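Long-range contact in hepatocyte growth factor-regulated tyrosine kinase substrate (Drosophila melanogaster, PDB 1DVP), which drives endosomal membrane invagination and multivesicular body formation, promoting degradation of activated tyrosine kinase receptors, and binds ubiquitin and zinc: residues Phe6-Thr14 with Asn42-Lys50. Residues are numbered along the deposited sequence; the frame is centred on the assembly and turned at random.
Sequences FCKNLENAT and NAFAAIKKK
K50 reaches from helix 40-51 across to L10 and E11 of helix 5-14 and accounts for more of the contact than any other residue. Its chain is bent at chi2 (-65°) and extended beyond, a shape that passes CG by L10, the two side chains running in opposite directions, and CD by T14, and carries the amine on to E11. K50 NZ lies 2.9 Å from E11 OE1 and 3.0 Å from E11 OE2; it hangs above the plane of the carboxylate, in a salt bridge whose one hydrogen bond, to OE1, is weak. The E11 CB points away from the other helix, and a bend at its own chi2 brings the carboxylate back to cross the lysine at about a right angle. K50 also crosses T14, whose OG1 approaches K50 CD to 3.5 Å. T14 OG1 donates to L10 O (2.8 Å) from above the carbonyl plane, while T14 N donates to the same oxygen.

Both helices belong to the VHS domain, a right-handed superhelix of helices, and run broadly parallel here, at 32°, with axes 11.1 Å apart. Helix 56-72 packs against both: V65 on L10, I69 on I47, S62 on T14 and K50. A46 touches two side chains of the other helix with one methyl: A46 CB sits at the edge of the F6 ring, near its plane and 3.6 Å from F6 CE2, and also meets L10 CD2. With CG anti to the backbone N (chi1 165°), the F6 ring extends across the gap, where F6 CZ comes within 3.6 Å of A43 CA in an oblique approach. L10 divides its branches: CD2 packs against A46 CB and the CG methylene of K50, whereas L10 CD1 turns to I47 CG1, the two side chains meeting nearly perpendicular at 4.2 Å.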
loop_
_atom_site.group_PDB
_atom_site.type_symbol
_atom_site.label_atom_id
_atom_site.label_comp_id
_atom_site.label_asym_id
_atom_site.label_seq_id
_atom_site.Cartn_x
_atom_site.Cartn_y
_atom_site.Cartn_z
ATOM N N PHE A 6 -28.465 14.100 6.310
ATOM C CA PHE A 6 -27.524 14.750 7.199
ATOM C C PHE A 6 -27.980 14.673 8.680
ATOM O O PHE A 6 -27.210 14.260 9.544
ATOM C CB PHE A 6 -27.334 16.213 6.798
ATOM C CG PHE A 6 -26.662 17.049 7.848
ATOM C CD1 PHE A 6 -25.307 16.903 8.120
ATOM C CD2 PHE A 6 -27.401 17.965 8.609
ATOM C CE1 PHE A 6 -24.702 17.642 9.130
ATOM C CE2 PHE A 6 -26.798 18.714 9.627
ATOM C CZ PHE A 6 -25.451 18.552 9.890
ATOM N N CYS A 7 -29.226 15.073 8.959
ATOM C CA CYS A 7 -29.715 15.050 10.322
ATOM C C CYS A 7 -29.704 13.642 10.923
ATOM O O CYS A 7 -29.388 13.471 12.094
ATOM C CB CYS A 7 -31.099 15.718 10.413
ATOM S SG CYS A 7 -30.945 17.555 10.496
ATOM N N LYS A 8 -29.997 12.630 10.129
ATOM C CA LYS A 8 -29.968 11.281 10.671
ATOM C C LYS A 8 -28.515 10.889 10.997
ATOM O O LYS A 8 -28.252 10.178 11.966
ATOM C CB LYS A 8 -30.574 10.278 9.674
ATOM C CG LYS A 8 -30.336 8.796 10.043
ATOM C CD LYS A 8 -31.618 8.101 10.560
ATOM C CE LYS A 8 -31.315 6.769 11.247
ATOM N NZ LYS A 8 -30.393 5.933 10.423
ATOM N N ASN A 9 -27.573 11.335 10.173
ATOM C CA ASN A 9 -26.183 11.008 10.431
ATOM C C ASN A 9 -25.699 11.764 11.680
ATOM O O ASN A 9 -24.946 11.227 12.460
ATOM C CB ASN A 9 -25.298 11.330 9.198
ATOM C CG ASN A 9 -25.604 10.437 7.981
ATOM O OD1 ASN A 9 -25.830 9.235 8.100
ATOM N ND2 ASN A 9 -25.591 11.045 6.794
ATOM N N LEU A 10 -26.138 13.005 11.873
ATOM C CA LEU A 10 -25.709 13.761 13.051
ATOM C C LEU A 10 -26.314 13.124 14.331
ATOM O O LEU A 10 -25.630 12.984 15.355
ATOM C CB LEU A 10 -26.108 15.236 12.926
ATOM C CG LEU A 10 -25.611 16.238 13.972
ATOM C CD1 LEU A 10 -24.037 16.379 13.945
ATOM C CD2 LEU A 10 -26.265 17.587 13.695
ATOM N N GLU A 11 -27.588 12.736 14.261
ATOM C CA GLU A 11 -28.213 12.050 15.397
ATOM C C GLU A 11 -27.347 10.831 15.738
ATOM O O GLU A 11 -26.944 10.648 16.874
ATOM C CB GLU A 11 -29.620 11.554 15.045
ATOM C CG GLU A 11 -30.658 12.610 14.983
ATOM C CD GLU A 11 -31.047 13.159 16.337
ATOM O OE1 GLU A 11 -31.888 14.092 16.363
ATOM O OE2 GLU A 11 -30.526 12.682 17.362
ATOM N N ASN A 12 -27.081 10.005 14.735
ATOM C CA ASN A 12 -26.248 8.817 14.914
ATOM C C ASN A 12 -24.905 9.150 15.551
ATOM O O ASN A 12 -24.533 8.567 16.548
ATOM C CB ASN A 12 -25.967 8.124 13.581
ATOM C CG ASN A 12 -27.142 7.278 13.080
ATOM O OD1 ASN A 12 -28.061 6.960 13.828
ATOM N ND2 ASN A 12 -27.098 6.903 11.807
ATOM N N ALA A 13 -24.184 10.095 14.953
ATOM C CA ALA A 13 -22.863 10.505 15.436
ATOM C C ALA A 13 -22.830 11.153 16.849
ATOM O O ALA A 13 -21.801 11.105 17.563
ATOM C CB ALA A 13 -22.236 11.437 14.412
ATOM N N THR A 14 -23.920 11.788 17.261
ATOM C CA THR A 14 -23.908 12.421 18.588
ATOM C C THR A 14 -24.736 11.658 19.631
ATOM O O THR A 14 -24.966 12.151 20.735
ATOM C CB THR A 14 -24.459 13.827 18.539
ATOM O OG1 THR A 14 -25.793 13.774 18.013
ATOM C CG2 THR A 14 -23.568 14.716 17.696
ATOM N N ASN A 42 -26.276 25.526 7.548
ATOM C CA ASN A 42 -27.260 24.618 8.114
ATOM C C ASN A 42 -26.564 23.525 8.952
ATOM O O ASN A 42 -27.044 23.146 10.029
ATOM C CB ASN A 42 -28.117 24.011 6.981
ATOM C CG ASN A 42 -29.177 24.997 6.453
ATOM O OD1 ASN A 42 -29.751 24.802 5.372
ATOM N ND2 ASN A 42 -29.425 26.049 7.208
ATOM N N ALA A 43 -25.432 23.029 8.467
ATOM C CA ALA A 43 -24.706 21.999 9.209
ATOM C C ALA A 43 -24.232 22.533 10.543
ATOM O O ALA A 43 -24.418 21.886 11.577
ATOM C CB ALA A 43 -23.538 21.515 8.430
ATOM N N PHE A 44 -23.639 23.724 10.525
ATOM C CA PHE A 44 -23.123 24.295 11.750
ATOM C C PHE A 44 -24.175 24.638 12.795
ATOM O O PHE A 44 -23.891 24.565 13.994
ATOM C CB PHE A 44 -22.261 25.524 11.457
ATOM C CG PHE A 44 -21.547 26.049 12.664
ATOM C CD1 PHE A 44 -20.937 25.175 13.553
ATOM C CD2 PHE A 44 -21.438 27.424 12.894
ATOM C CE1 PHE A 44 -20.232 25.654 14.640
ATOM C CE2 PHE A 44 -20.727 27.911 13.989
ATOM C CZ PHE A 44 -20.122 27.020 14.864
ATOM N N ALA A 45 -25.376 24.997 12.341
ATOM C CA ALA A 45 -26.487 25.353 13.230
ATOM C C ALA A 45 -27.011 24.085 13.874
ATOM O O ALA A 45 -27.322 24.048 15.070
ATOM C CB ALA A 45 -27.620 26.053 12.415
ATOM N N ALA A 46 -27.121 23.031 13.081
ATOM C CA ALA A 46 -27.577 21.760 13.619
ATOM C C ALA A 46 -26.493 21.276 14.604
ATOM O O ALA A 46 -26.803 20.712 15.651
ATOM C CB ALA A 46 -27.798 20.738 12.480
ATOM N N ILE A 47 -25.224 21.517 14.286
ATOM C CA ILE A 47 -24.152 21.103 15.182
ATOM C C ILE A 47 -24.255 21.879 16.497
ATOM O O ILE A 47 -24.118 21.323 17.575
ATOM C CB ILE A 47 -22.758 21.321 14.547
ATOM C CG1 ILE A 47 -22.508 20.249 13.473
ATOM C CG2 ILE A 47 -21.659 21.216 15.597
ATOM C CD1 ILE A 47 -21.191 20.410 12.711
ATOM N N LYS A 48 -24.499 23.172 16.403
ATOM C CA LYS A 48 -24.610 23.962 17.626
ATOM C C LYS A 48 -25.680 23.395 18.560
ATOM O O LYS A 48 -25.442 23.259 19.748
ATOM C CB LYS A 48 -24.937 25.416 17.314
ATOM C CG LYS A 48 -23.765 26.263 16.901
ATOM C CD LYS A 48 -24.301 27.643 16.552
ATOM C CE LYS A 48 -23.401 28.417 15.615
ATOM N NZ LYS A 48 -24.217 29.186 14.591
ATOM N N LYS A 49 -26.851 23.058 18.032
ATOM C CA LYS A 49 -27.897 22.501 18.883
ATOM C C LYS A 49 -27.440 21.253 19.625
ATOM O O LYS A 49 -27.798 21.045 20.790
ATOM C CB LYS A 49 -29.122 22.187 18.058
ATOM C CG LYS A 49 -29.702 23.432 17.437
ATOM C CD LYS A 49 -30.934 23.145 16.629
ATOM C CE LYS A 49 -31.477 24.435 16.016
ATOM N NZ LYS A 49 -32.702 24.160 15.194
ATOM N N LYS A 50 -26.640 20.432 18.953
ATOM C CA LYS A 50 -26.134 19.211 19.559
ATOM C C LYS A 50 -25.065 19.561 20.595
ATOM O O LYS A 50 -24.902 18.844 21.580
ATOM C CB LYS A 50 -25.579 18.257 18.499
ATOM C CG LYS A 50 -26.632 17.686 17.569
ATOM C CD LYS A 50 -27.645 16.773 18.269
ATOM C CE LYS A 50 -28.690 16.322 17.254
ATOM N NZ LYS A 50 -29.836 15.568 17.858
#